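Local coordinates for A rubisco-like protein (Burkholderia fungorum, PDB 3NWR) that is of unknown exact function but belongs to the rubisco-like proteins, relatives of the rubisco large chain, and is probably a lyase, at residues A260-S272 with Y304-M316. Sequence-based numbering, arbitrary orientation.
Sequences ASINWCGFSAIQS and YQTLWRLSGVDHM
With CG beside its backbone N and roughly anti to the carbonyl carbon (chi1 -82°), W308 of helix 301-309 sends its indole between I262 and F267. I262 carries CG1 between its backbone N and carbonyl carbon (chi1 49°), which lays CB and CD1 against one indole face; I262 CB stands 3.5 Å from the centroid of the W308 six-membered ring, nearly on its normal, a CH-pi contact. The F267 ring lies over the opposite face, obliquely, its plane turned 31° from the indole. I270 closes the edge, CG1 at 3.7 Å from W308 CZ3, and the tryptophan becomes a knob in a hole of I262, N263, F267 and I270. Beside it, Y304 OH donates to N263 OD1 at 2.7 Å, well bent at the acceptor and tilted from the amide plane, while N263 ND2 is held by the carbonyl of N286. W308 O accepts from both S311 OG (2.7 Å) and S311 N, beside I270 CG2. In the TIM-barrel domain this joins the helices following strand 257-261 to the helix leading into strand 315-319; I262 and M316 touch A283 of intervening strand 280-284, F267 and L307 reach helix 107-114 of the N-terminal domain, and S268 and S272 hydrogen-bond D238 and D239 of the second subunit.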
loop_
_atom_site.group_PDB
_atom_site.type_symbol
_atom_site.label_atom_id
_atom_site.label_comp_id
_atom_site.label_asym_id
_atom_site.label_seq_id
_atom_site.Cartn_x
_atom_site.Cartn_y
_atom_site.Cartn_z
ATOM N N ALA A 260 4.492 -12.791 -5.709
ATOM C CA ALA A 260 4.376 -11.353 -5.976
ATOM C C ALA A 260 4.358 -10.567 -4.675
ATOM O O ALA A 260 3.758 -11.009 -3.695
ATOM C CB ALA A 260 3.111 -11.055 -6.799
ATOM N N SER A 261 5.025 -9.416 -4.672
ATOM C CA SER A 261 4.979 -8.494 -3.537
ATOM C C SER A 261 3.671 -7.726 -3.623
ATOM O O SER A 261 3.582 -6.669 -4.258
ATOM C CB SER A 261 6.172 -7.546 -3.573
ATOM O OG SER A 261 7.366 -8.273 -3.365
ATOM N N ILE A 262 2.645 -8.283 -2.988
ATOM C CA ILE A 262 1.284 -7.777 -3.171
ATOM C C ILE A 262 1.093 -6.283 -2.910
ATOM O O ILE A 262 0.377 -5.617 -3.646
ATOM C CB ILE A 262 0.260 -8.588 -2.355
ATOM C CG1 ILE A 262 0.724 -8.754 -0.897
ATOM C CG2 ILE A 262 0.054 -9.955 -3.018
ATOM C CD1 ILE A 262 -0.352 -9.356 0.053
ATOM N N ASN A 263 1.704 -5.753 -1.853
ATOM C CA ASN A 263 1.455 -4.356 -1.519
ATOM C C ASN A 263 1.883 -3.403 -2.629
ATOM O O ASN A 263 1.229 -2.393 -2.877
ATOM C CB ASN A 263 2.138 -3.974 -0.215
ATOM C CG ASN A 263 1.583 -4.736 0.957
ATOM O OD1 ASN A 263 0.355 -4.866 1.099
ATOM N ND2 ASN A 263 2.470 -5.274 1.790
ATOM N N TRP A 264 2.978 -3.746 -3.297
ATOM C CA TRP A 264 3.542 -2.854 -4.298
ATOM C C TRP A 264 2.978 -3.137 -5.679
ATOM O O TRP A 264 2.933 -2.252 -6.540
ATOM C CB TRP A 264 5.068 -2.980 -4.286
ATOM C CG TRP A 264 5.634 -2.974 -2.893
ATOM C CD1 TRP A 264 6.452 -3.912 -2.339
ATOM C CD2 TRP A 264 5.395 -1.994 -1.869
ATOM N NE1 TRP A 264 6.748 -3.572 -1.040
ATOM C CE2 TRP A 264 6.116 -2.400 -0.727
ATOM C CE3 TRP A 264 4.653 -0.814 -1.813
ATOM C CZ2 TRP A 264 6.111 -1.664 0.459
ATOM C CZ3 TRP A 264 4.650 -0.083 -0.623
ATOM C CH2 TRP A 264 5.381 -0.511 0.482
ATOM N N CYS A 265 2.524 -4.365 -5.887
ATOM C CA CYS A 265 1.827 -4.727 -7.118
ATOM C C CYS A 265 0.438 -4.105 -7.142
ATOM O O CYS A 265 0.024 -3.543 -8.170
ATOM C CB CYS A 265 1.727 -6.247 -7.239
ATOM S SG CYS A 265 3.312 -7.050 -7.598
ATOM N N GLY A 266 -0.266 -4.187 -6.008
ATOM C CA GLY A 266 -1.602 -3.623 -5.883
ATOM C C GLY A 266 -2.745 -4.568 -6.200
ATOM O O GLY A 266 -2.592 -5.510 -6.987
ATOM N N PHE A 267 -3.904 -4.305 -5.600
ATOM C CA PHE A 267 -5.076 -5.141 -5.855
ATOM C C PHE A 267 -5.406 -5.187 -7.347
ATOM O O PHE A 267 -5.772 -6.235 -7.868
ATOM C CB PHE A 267 -6.302 -4.616 -5.101
ATOM C CG PHE A 267 -6.164 -4.621 -3.597
ATOM C CD1 PHE A 267 -6.075 -5.824 -2.903
ATOM C CD2 PHE A 267 -6.150 -3.429 -2.875
ATOM C CE1 PHE A 267 -5.963 -5.850 -1.507
ATOM C CE2 PHE A 267 -6.045 -3.430 -1.479
ATOM C CZ PHE A 267 -5.954 -4.649 -0.789
ATOM N N SER A 268 -5.302 -4.043 -8.027
ATOM C CA SER A 268 -5.665 -3.966 -9.444
ATOM C C SER A 268 -4.828 -4.910 -10.296
ATOM O O SER A 268 -5.350 -5.602 -11.185
ATOM C CB SER A 268 -5.490 -2.529 -9.954
ATOM O OG SER A 268 -6.364 -1.664 -9.263
ATOM N N ALA A 269 -3.527 -4.931 -10.043
ATOM C CA ALA A 269 -2.625 -5.796 -10.799
ATOM C C ALA A 269 -2.824 -7.260 -10.441
ATOM O O ALA A 269 -2.872 -8.127 -11.324
ATOM C CB ALA A 269 -1.169 -5.400 -10.567
ATOM N N ILE A 270 -2.920 -7.552 -9.148
ATOM C CA ILE A 270 -2.993 -8.952 -8.746
ATOM C C ILE A 270 -4.288 -9.622 -9.193
ATOM O O ILE A 270 -4.265 -10.777 -9.637
ATOM C CB ILE A 270 -2.747 -9.130 -7.236
ATOM C CG1 ILE A 270 -1.340 -8.645 -6.855
ATOM C CG2 ILE A 270 -2.969 -10.589 -6.828
ATOM C CD1 ILE A 270 -0.182 -9.338 -7.575
ATOM N N GLN A 271 -5.412 -8.916 -9.103
ATOM C CA GLN A 271 -6.669 -9.507 -9.552
ATOM C C GLN A 271 -6.596 -9.827 -11.045
ATOM O O GLN A 271 -7.046 -10.891 -11.484
ATOM C CB GLN A 271 -7.873 -8.618 -9.219
ATOM C CG GLN A 271 -9.180 -9.280 -9.621
ATOM C CD GLN A 271 -10.418 -8.531 -9.184
ATOM O OE1 GLN A 271 -10.346 -7.476 -8.547
ATOM N NE2 GLN A 271 -11.574 -9.085 -9.521
ATOM N N SER A 272 -5.998 -8.931 -11.826
ATOM C CA SER A 272 -5.862 -9.182 -13.256
ATOM C C SER A 272 -4.919 -10.359 -13.529
ATOM O O SER A 272 -5.220 -11.216 -14.356
ATOM C CB SER A 272 -5.395 -7.924 -13.989
ATOM O OG SER A 272 -6.449 -6.977 -14.043
ATOM N N TYR A 304 -6.875 -6.990 6.410
ATOM C CA TYR A 304 -5.874 -7.034 5.349
ATOM C C TYR A 304 -6.015 -8.301 4.501
ATOM O O TYR A 304 -6.070 -8.242 3.261
ATOM C CB TYR A 304 -4.489 -6.981 5.994
ATOM C CG TYR A 304 -3.306 -6.996 5.049
ATOM C CD1 TYR A 304 -2.977 -5.872 4.289
ATOM C CD2 TYR A 304 -2.489 -8.122 4.955
ATOM C CE1 TYR A 304 -1.867 -5.894 3.432
ATOM C CE2 TYR A 304 -1.385 -8.147 4.115
ATOM C CZ TYR A 304 -1.081 -7.032 3.366
ATOM O OH TYR A 304 0.026 -7.075 2.550
ATOM N N GLN A 305 -6.061 -9.452 5.168
ATOM C CA GLN A 305 -6.136 -10.740 4.473
ATOM C C GLN A 305 -7.492 -10.941 3.798
ATOM O O GLN A 305 -7.587 -11.634 2.793
ATOM C CB GLN A 305 -5.792 -11.902 5.418
ATOM C CG GLN A 305 -6.791 -12.127 6.558
ATOM C CD GLN A 305 -7.771 -13.252 6.284
ATOM O OE1 GLN A 305 -7.393 -14.317 5.795
ATOM N NE2 GLN A 305 -9.041 -13.032 6.640
ATOM N N THR A 306 -8.541 -10.322 4.340
ATOM C CA THR A 306 -9.828 -10.344 3.647
ATOM C C THR A 306 -9.706 -9.677 2.277
ATOM O O THR A 306 -10.049 -10.278 1.248
ATOM C CB THR A 306 -10.928 -9.651 4.461
ATOM O OG1 THR A 306 -11.148 -10.371 5.681
ATOM C CG2 THR A 306 -12.224 -9.604 3.663
ATOM N N LEU A 307 -9.204 -8.441 2.260
ATOM C CA LEU A 307 -9.049 -7.721 1.002
ATOM C C LEU A 307 -8.151 -8.485 0.041
ATOM O O LEU A 307 -8.493 -8.658 -1.129
ATOM C CB LEU A 307 -8.484 -6.331 1.255
ATOM C CG LEU A 307 -9.375 -5.412 2.080
ATOM C CD1 LEU A 307 -8.585 -4.166 2.429
ATOM C CD2 LEU A 307 -10.633 -5.062 1.298
ATOM N N TRP A 308 -7.007 -8.955 0.526
ATOM C CA TRP A 308 -6.100 -9.689 -0.357
ATOM C C TRP A 308 -6.673 -11.004 -0.883
ATOM O O TRP A 308 -6.440 -11.374 -2.023
ATOM C CB TRP A 308 -4.693 -9.829 0.260
ATOM C CG TRP A 308 -3.962 -8.571 -0.006
ATOM C CD1 TRP A 308 -3.661 -7.561 0.880
ATOM C CD2 TRP A 308 -3.541 -8.124 -1.285
ATOM N NE1 TRP A 308 -3.039 -6.523 0.210
ATOM C CE2 TRP A 308 -2.955 -6.855 -1.120
ATOM C CE3 TRP A 308 -3.583 -8.693 -2.564
ATOM C CZ2 TRP A 308 -2.417 -6.138 -2.195
ATOM C CZ3 TRP A 308 -3.061 -7.983 -3.618
ATOM C CH2 TRP A 308 -2.487 -6.717 -3.431
ATOM N N ARG A 309 -7.454 -11.698 -0.061
ATOM C CA ARG A 309 -8.039 -12.945 -0.528
ATOM C C ARG A 309 -9.045 -12.717 -1.661
ATOM O O ARG A 309 -9.248 -13.597 -2.500
ATOM C CB ARG A 309 -8.635 -13.712 0.646
ATOM C CG ARG A 309 -7.557 -14.457 1.420
ATOM C CD ARG A 309 -8.034 -14.963 2.770
ATOM N NE ARG A 309 -9.068 -15.985 2.651
ATOM C CZ ARG A 309 -9.587 -16.614 3.699
ATOM N NH1 ARG A 309 -10.528 -17.537 3.524
ATOM N NH2 ARG A 309 -9.158 -16.316 4.927
ATOM N N LEU A 310 -9.646 -11.533 -1.713
ATOM C CA LEU A 310 -10.549 -11.203 -2.821
ATOM C C LEU A 310 -9.830 -11.133 -4.170
ATOM O O LEU A 310 -10.476 -11.195 -5.222
ATOM C CB LEU A 310 -11.316 -9.899 -2.559
ATOM C CG LEU A 310 -12.193 -9.901 -1.301
ATOM C CD1 LEU A 310 -12.811 -8.521 -1.059
ATOM C CD2 LEU A 310 -13.288 -10.965 -1.392
ATOM N N SER A 311 -8.505 -10.996 -4.156
ATOM C CA SER A 311 -7.747 -10.997 -5.413
ATOM C C SER A 311 -7.408 -12.404 -5.888
ATOM O O SER A 311 -6.898 -12.590 -6.995
ATOM C CB SER A 311 -6.457 -10.186 -5.292
ATOM O OG SER A 311 -5.505 -10.873 -4.499
ATOM N N GLY A 312 -7.662 -13.400 -5.046
ATOM C CA GLY A 312 -7.490 -14.781 -5.459
ATOM C C GLY A 312 -6.151 -15.417 -5.131
ATOM O O GLY A 312 -5.827 -16.495 -5.646
ATOM N N VAL A 313 -5.365 -14.772 -4.268
ATOM C CA VAL A 313 -4.097 -15.365 -3.844
ATOM C C VAL A 313 -4.304 -16.728 -3.162
ATOM O O VAL A 313 -5.354 -16.984 -2.571
ATOM C CB VAL A 313 -3.301 -14.433 -2.917
ATOM C CG1 VAL A 313 -2.965 -13.134 -3.649
ATOM C CG2 VAL A 313 -4.082 -14.146 -1.635
ATOM N N ASP A 314 -3.288 -17.586 -3.233
ATOM C CA ASP A 314 -3.396 -18.951 -2.726
ATOM C C ASP A 314 -2.717 -19.145 -1.376
ATOM O O ASP A 314 -3.125 -20.009 -0.601
ATOM C CB ASP A 314 -2.766 -19.912 -3.733
ATOM C CG ASP A 314 -3.571 -20.022 -4.997
ATOM O OD1 ASP A 314 -4.743 -20.437 -4.899
ATOM O OD2 ASP A 314 -3.040 -19.695 -6.084
ATOM N N HIS A 315 -1.659 -18.375 -1.132
ATOM C CA HIS A 315 -0.899 -18.429 0.113
ATOM C C HIS A 315 -0.797 -17.035 0.703
ATOM O O HIS A 315 -0.677 -16.053 -0.032
ATOM C CB HIS A 315 0.542 -18.866 -0.124
ATOM C CG HIS A 315 0.708 -20.169 -0.841
ATOM N ND1 HIS A 315 1.935 -20.589 -1.307
ATOM C CD2 HIS A 315 -0.172 -21.150 -1.157
ATOM C CE1 HIS A 315 1.802 -21.775 -1.881
ATOM N NE2 HIS A 315 0.534 -22.138 -1.800
ATOM N N MET A 316 -0.791 -16.948 2.035
ATOM C CA MET A 316 -0.500 -15.692 2.723
ATOM C C MET A 316 0.520 -15.912 3.829
ATOM O O MET A 316 0.478 -16.932 4.523
ATOM C CB MET A 316 -1.767 -15.089 3.346
ATOM C CG MET A 316 -2.738 -14.465 2.339
ATOM S SD MET A 316 -2.187 -12.880 1.630
ATOM C CE MET A 316 -2.481 -11.737 2.992
#